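PDB 3OUT: glutamate racemase from Francisella tularensis subsp. tularensis, which belongs to the Asp/Glu/hydantoin racemase family of alpha/beta proteins and binds D-glutamic acid in a pocket. Local coordinates for residues R8-F13 with S28-E33; L20-N25 with I74-T79. All blocks are in the same frame, centred on the assembly; numbering follows the deposited sequence. Where two conformers were deposited one is given.

Contact 1 of 2, residues R8-F13 with S28-E33; sequences RPIGVF and SILPNE
Ile10 and Glu33 meet where a beta-alpha-beta unit closes: strand 10-14 leads through a loop to helix 20-29, and the chain then turns into the parallel neighbouring strand 35-39. The turn is type I, from Leu30 to Glu33, held by Glu33 N donating to Leu30 O (3.2 Å), and it sets Glu33 over the start of the first strand. The two side chains cross at about a right angle, with one methyl of Ile10 against the aliphatic part of the glutamate.

The glutamate is a worked example of a residue that is apolar at its root and polar at its end. Its CB lies 3.7 Å from Ile10 CD1, and CG follows at 3.8 Å from the same methyl. A bend at the second torsion (chi2 -66°) then turns the carboxylate away from the line of the first two carbons. OE1 passes 4.2 Å from Ile10 CD1 and is gripped by polar partners, among them Lys71 in a salt bridge, while OE2 accepts the backbone N-H of Asn226. A buried acid of this kind is thus answered at both oxygens, and the lysine would be expected to favour its ionised form.

Ile10 reaches the turn with its longer branch, CG1 lying beside the backbone N (chi1 -65°) and CD1 extended beyond it. That methyl also approaches Leu30 CD1, at 4.2 Å, while Leu215 and Leu219 of helix 208-221 and Leu26 of helix 20-29 add to the apolar surroundings of Ile10. Direct contact gives way to a bridge near Arg8: one water donates to Arg8 O at 2.8 Å and to Glu33 OE1 at 2.6 Å, using both of its protons.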
loop_
_atom_site.group_PDB
_atom_site.type_symbol
_atom_site.label_atom_id
_atom_site.label_comp_id
_atom_site.label_asym_id
_atom_site.label_seq_id
_atom_site.Cartn_x
_atom_site.Cartn_y
_atom_site.Cartn_z
ATOM N N ARG B 8 -17.264 -5.606 23.284
ATOM C CA ARG B 8 -16.445 -5.288 22.135
ATOM C C ARG B 8 -16.677 -6.335 21.044
ATOM O O ARG B 8 -17.100 -7.469 21.348
ATOM C CB ARG B 8 -14.974 -5.237 22.550
ATOM C CG ARG B 8 -14.637 -3.947 23.296
ATOM C CD ARG B 8 -13.304 -3.984 24.042
ATOM N NE ARG B 8 -13.273 -2.884 25.005
ATOM C CZ ARG B 8 -12.177 -2.267 25.434
ATOM N NH1 ARG B 8 -10.981 -2.638 25.007
ATOM N NH2 ARG B 8 -12.292 -1.270 26.299
ATOM N N PRO B 9 -16.425 -5.964 19.774
ATOM C CA PRO B 9 -16.633 -6.888 18.653
ATOM C C PRO B 9 -15.537 -7.938 18.546
ATOM O O PRO B 9 -14.408 -7.757 19.038
ATOM C CB PRO B 9 -16.611 -5.972 17.427
ATOM C CG PRO B 9 -15.752 -4.804 17.824
ATOM C CD PRO B 9 -15.842 -4.681 19.327
ATOM N N ILE B 10 -15.873 -9.023 17.854
ATOM C CA ILE B 10 -14.922 -10.050 17.416
ATOM C C ILE B 10 -14.371 -9.588 16.057
ATOM O O ILE B 10 -15.126 -9.125 15.219
ATOM C CB ILE B 10 -15.658 -11.385 17.203
ATOM C CG1 ILE B 10 -16.203 -11.907 18.526
ATOM C CG2 ILE B 10 -14.742 -12.436 16.557
ATOM C CD1 ILE B 10 -17.304 -12.984 18.363
ATOM N N GLY B 11 -13.063 -9.695 15.875
ATOM C CA GLY B 11 -12.423 -9.392 14.603
ATOM C C GLY B 11 -12.217 -10.658 13.803
ATOM O O GLY B 11 -11.559 -11.590 14.280
ATOM N N VAL B 12 -12.736 -10.680 12.583
ATOM C CA VAL B 12 -12.478 -11.735 11.672
ATOM C C VAL B 12 -11.496 -11.215 10.610
ATOM O O VAL B 12 -11.820 -10.309 9.829
ATOM C CB VAL B 12 -13.772 -12.285 10.973
ATOM C CG1 VAL B 12 -13.381 -13.322 9.910
ATOM C CG2 VAL B 12 -14.780 -12.809 11.992
ATOM N N PHE B 13 -10.294 -11.797 10.643
ATOM C CA PHE B 13 -9.097 -11.348 9.916
ATOM C C PHE B 13 -8.876 -12.214 8.675
ATOM O O PHE B 13 -8.537 -13.393 8.795
ATOM C CB PHE B 13 -7.959 -11.437 10.935
ATOM C CG PHE B 13 -6.618 -10.792 10.528
ATOM C CD1 PHE B 13 -6.164 -10.742 9.221
ATOM C CD2 PHE B 13 -5.789 -10.286 11.513
ATOM C CE1 PHE B 13 -4.928 -10.190 8.946
ATOM C CE2 PHE B 13 -4.552 -9.767 11.241
ATOM C CZ PHE B 13 -4.135 -9.669 9.964
ATOM N N SER B 28 -23.867 -18.381 13.633
ATOM C CA SER B 28 -24.658 -19.557 13.971
ATOM C C SER B 28 -24.460 -20.068 15.392
ATOM O O SER B 28 -25.296 -20.764 15.860
ATOM C CB SER B 28 -24.407 -20.702 12.983
ATOM O OG SER B 28 -23.238 -21.389 13.285
ATOM N N ILE B 29 -23.333 -19.703 16.016
ATOM C CA ILE B 29 -23.039 -20.169 17.394
ATOM C C ILE B 29 -23.002 -19.038 18.424
ATOM O O ILE B 29 -23.096 -19.305 19.636
ATOM C CB ILE B 29 -21.747 -21.035 17.506
ATOM C CG1 ILE B 29 -20.495 -20.245 17.126
ATOM C CG2 ILE B 29 -21.845 -22.271 16.625
ATOM C CD1 ILE B 29 -19.216 -21.079 17.199
ATOM N N LEU B 30 -22.851 -17.799 17.941
ATOM C CA LEU B 30 -22.719 -16.608 18.788
ATOM C C LEU B 30 -23.579 -15.493 18.205
ATOM O O LEU B 30 -23.091 -14.450 17.774
ATOM C CB LEU B 30 -21.246 -16.194 18.889
ATOM C CG LEU B 30 -20.324 -17.008 19.775
ATOM C CD1 LEU B 30 -18.863 -16.772 19.454
ATOM C CD2 LEU B 30 -20.668 -16.611 21.248
ATOM N N PRO B 31 -24.902 -15.687 18.171
ATOM C CA PRO B 31 -25.761 -14.765 17.458
ATOM C C PRO B 31 -25.900 -13.371 18.063
ATOM O O PRO B 31 -26.404 -12.497 17.359
ATOM C CB PRO B 31 -27.131 -15.467 17.514
ATOM C CG PRO B 31 -27.005 -16.337 18.688
ATOM C CD PRO B 31 -25.643 -16.865 18.659
ATOM N N ASN B 32 -25.432 -13.176 19.299
ATOM C CA ASN B 32 -25.526 -11.865 19.964
ATOM C C ASN B 32 -24.248 -11.067 19.861
ATOM O O ASN B 32 -24.222 -9.981 20.378
ATOM C CB ASN B 32 -25.836 -11.975 21.460
ATOM C CG ASN B 32 -27.105 -12.732 21.778
ATOM O OD1 ASN B 32 -28.122 -12.624 21.096
ATOM N ND2 ASN B 32 -27.051 -13.500 22.876
ATOM N N GLU B 33 -23.200 -11.610 19.254
ATOM C CA GLU B 33 -21.896 -10.906 19.171
ATOM C C GLU B 33 -21.795 -9.943 17.990
ATOM O O GLU B 33 -22.263 -10.246 16.888
ATOM C CB GLU B 33 -20.769 -11.900 19.064
ATOM C CG GLU B 33 -20.622 -12.840 20.245
ATOM C CD GLU B 33 -20.227 -12.123 21.541
ATOM O OE1 GLU B 33 -19.466 -11.136 21.449
ATOM O OE2 GLU B 33 -20.632 -12.576 22.638
HETATM O O HOH W 1 -19.580 -8.586 20.758
#

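Contact 2 of 2, residues L20-N25 with I74-T79; sequences LTIVKN and IIACNT. With DGL (D-glutamic acid), chain E.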
loop_
_atom_site.group_PDB
_atom_site.type_symbol
_atom_site.label_atom_id
_atom_site.label_comp_id
_atom_site.label_asym_id
_atom_site.label_seq_id
_atom_site.Cartn_x
_atom_site.Cartn_y
_atom_site.Cartn_z
ATOM N N LEU B 20 -15.227 -15.068 4.808
ATOM C CA LEU B 20 -16.613 -14.714 5.117
ATOM C C LEU B 20 -17.363 -15.938 5.681
ATOM O O LEU B 20 -18.340 -15.773 6.404
ATOM C CB LEU B 20 -17.334 -14.124 3.893
ATOM C CG LEU B 20 -16.832 -12.723 3.555
ATOM C CD1 LEU B 20 -17.190 -12.318 2.154
ATOM C CD2 LEU B 20 -17.421 -11.722 4.627
ATOM N N THR B 21 -16.912 -17.143 5.351
ATOM C CA THR B 21 -17.510 -18.326 5.941
ATOM C C THR B 21 -17.412 -18.339 7.470
ATOM O O THR B 21 -18.341 -18.825 8.132
ATOM C CB THR B 21 -16.928 -19.607 5.373
ATOM O OG1 THR B 21 -17.321 -19.727 3.995
ATOM C CG2 THR B 21 -17.419 -20.797 6.188
ATOM N N ILE B 22 -16.319 -17.801 8.030
ATOM C CA ILE B 22 -16.141 -17.731 9.505
ATOM C C ILE B 22 -17.201 -16.809 10.095
ATOM O O ILE B 22 -17.708 -17.044 11.203
ATOM C CB ILE B 22 -14.733 -17.227 9.914
ATOM C CG1 ILE B 22 -13.688 -18.298 9.593
ATOM C CG2 ILE B 22 -14.675 -16.804 11.401
ATOM C CD1 ILE B 22 -13.512 -19.341 10.655
ATOM N N VAL B 23 -17.546 -15.734 9.381
ATOM C CA VAL B 23 -18.603 -14.851 9.842
ATOM C C VAL B 23 -19.934 -15.623 9.946
ATOM O O VAL B 23 -20.644 -15.551 10.955
ATOM C CB VAL B 23 -18.723 -13.606 8.921
ATOM C CG1 VAL B 23 -19.866 -12.712 9.400
ATOM C CG2 VAL B 23 -17.407 -12.833 8.968
ATOM N N LYS B 24 -20.241 -16.379 8.897
ATOM C CA LYS B 24 -21.409 -17.241 8.843
ATOM C C LYS B 24 -21.411 -18.206 10.066
ATOM O O LYS B 24 -22.421 -18.352 10.784
ATOM C CB LYS B 24 -21.442 -17.986 7.507
ATOM C CG LYS B 24 -22.559 -19.040 7.365
ATOM C CD LYS B 24 -22.281 -20.010 6.207
ATOM C CE LYS B 24 -21.240 -21.102 6.574
ATOM N NZ LYS B 24 -20.914 -22.071 5.454
ATOM N N ASN B 25 -20.273 -18.831 10.301
ATOM C CA ASN B 25 -20.173 -19.811 11.362
ATOM C C ASN B 25 -20.418 -19.144 12.708
ATOM O O ASN B 25 -21.086 -19.616 13.520
ATOM C CB ASN B 25 -18.801 -20.496 11.365
ATOM C CG ASN B 25 -18.583 -21.432 10.178
ATOM O OD1 ASN B 25 -19.477 -22.026 9.674
ATOM N ND2 ASN B 25 -17.381 -21.582 9.815
ATOM N N ILE B 74 -9.976 -13.859 15.143
ATOM C CA ILE B 74 -9.827 -15.125 14.483
ATOM C C ILE B 74 -9.226 -14.887 13.103
ATOM O O ILE B 74 -9.784 -14.126 12.295
ATOM C CB ILE B 74 -11.163 -15.900 14.403
ATOM C CG1 ILE B 74 -11.068 -17.147 13.508
ATOM C CG2 ILE B 74 -12.309 -15.015 13.943
ATOM C CD1 ILE B 74 -12.165 -18.196 13.942
ATOM N N ILE B 75 -8.105 -15.532 12.839
ATOM C CA ILE B 75 -7.495 -15.475 11.478
ATOM C C ILE B 75 -8.154 -16.554 10.627
ATOM O O ILE B 75 -7.951 -17.760 10.830
ATOM C CB ILE B 75 -5.996 -15.675 11.524
ATOM C CG1 ILE B 75 -5.349 -14.698 12.520
ATOM C CG2 ILE B 75 -5.425 -15.571 10.086
ATOM C CD1 ILE B 75 -3.784 -14.815 12.582
ATOM N N ALA B 76 -9.018 -16.104 9.732
ATOM C CA ALA B 76 -9.842 -16.973 8.857
ATOM C C ALA B 76 -9.062 -17.587 7.700
ATOM O O ALA B 76 -9.456 -18.651 7.137
ATOM C CB ALA B 76 -11.037 -16.185 8.326
ATOM N N CYS B 77 -7.965 -16.911 7.342
ATOM C CA CYS B 77 -7.159 -17.209 6.166
ATOM C C CYS B 77 -6.025 -18.156 6.545
ATOM O O CYS B 77 -5.240 -17.878 7.469
ATOM C CB CYS B 77 -6.564 -15.909 5.627
ATOM S SG CYS B 77 -5.478 -16.177 4.204
ATOM N N ASN B 78 -5.925 -19.276 5.834
ATOM C CA ASN B 78 -4.861 -20.220 6.067
ATOM C C ASN B 78 -3.481 -19.673 5.702
ATOM O O ASN B 78 -2.477 -20.022 6.323
ATOM C CB ASN B 78 -5.080 -21.516 5.281
ATOM C CG ASN B 78 -6.238 -22.348 5.798
ATOM O OD1 ASN B 78 -6.048 -23.307 6.595
ATOM N ND2 ASN B 78 -7.442 -22.027 5.324
ATOM N N THR B 79 -3.435 -18.814 4.696
ATOM C CA THR B 79 -2.179 -18.258 4.190
ATOM C C THR B 79 -1.614 -17.290 5.234
ATOM O O THR B 79 -0.456 -17.394 5.602
ATOM C CB THR B 79 -2.361 -17.557 2.788
ATOM O OG1 THR B 79 -2.901 -18.494 1.852
ATOM C CG2 THR B 79 -1.049 -16.958 2.314
HETATM N N DGL E . -7.944 -15.525 0.164
HETATM C CA DGL E . -6.930 -16.490 -0.390
HETATM C C DGL E . -5.819 -15.751 -1.080
HETATM O O DGL E . -5.658 -14.534 -0.837
HETATM C CB DGL E . -6.273 -17.370 0.666
HETATM C CG DGL E . -7.242 -18.132 1.581
HETATM C CD DGL E . -6.598 -19.201 2.441
HETATM O OE1 DGL E . -5.408 -19.513 2.249
HETATM O OE2 DGL E . -7.333 -19.765 3.301
HETATM O OXT DGL E . -5.021 -16.366 -1.828
#
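Ile22 of helix 20-29 reaches tip to tip toward Ile74, near the end of strand 72-75, and sets CG1 against Ala76, in an alpha/beta core where a helix packs on a parallel sheet. This is the tight part. Ile22 CD1 stands 3.7 Å from Ile74 CD1, and its CG2 branch lies 3.8 Å from that same methyl, so the end of Ile74 sits against both branches. With Ile74 CG1 anti to the backbone N (chi1 171°), the side chain extends toward the helix. Ile22 CG1 presses on Ala76 CB at 3.6 Å; consistent with the small side chain there, this is where the two backbones come nearest, Ile22 CA to Ala76 CA 6.4 Å. Val12 lies against both isoleucines, while Ser212 and Ala211 of helix 208-221 touch Ile22 and Ile74 respectively.

Elsewhere the two segments part. Thr21 and Lys24 occupy the partly exposed side of helix 20-29 and do not meet the other segment. Beyond Ala76 the chain leaves the isoleucine core for the pocket, with Cys77 as N-cap of helix 78-92.

Here the side-chain carboxylate of D-glutamic acid is gripped by the first turn of that helix. OE2 of D-glutamic acid takes fairly straight bonds from Asn78 N at 2.9 Å and Asn78 ND2 at 3.0 Å; Tyr128 OH is hydrogen-bonded to Asn78 OD1 and probably helps to hold the amide's rotation. OE1 of the ligand receives Thr79 OG1 at 2.7 Å and a weak bond from Thr79 N. Two backbone N-H groups at a helix start, joined by an amide and a hydroxyl, make a site suited to a carboxylate, and the positive end of the helix dipole would probably add to its hold on the negative charge.

Contacts 1 and 2 have centres about 11 Å apart and share helix 20-29, whose first turns serve contact 2 and whose last residues lead into the turn of contact 1. Their segments alternate along the chain: 8-13, 20-25, 28-33, then 74-79. Both reach the six-stranded parallel sheet through one strand each, 10-14 and 72-75, which are neighbours in it, probably hydrogen-bonded through Gly11 O to Ile74 N and Phe13 N to Ile74 O. The helix and the turn that follows it are set against adjacent strands. The centre of contact 1 is about 15 Å from the centre of the chain, that of contact 2 about 4 Å, where it opens onto the D-glutamic acid pocket.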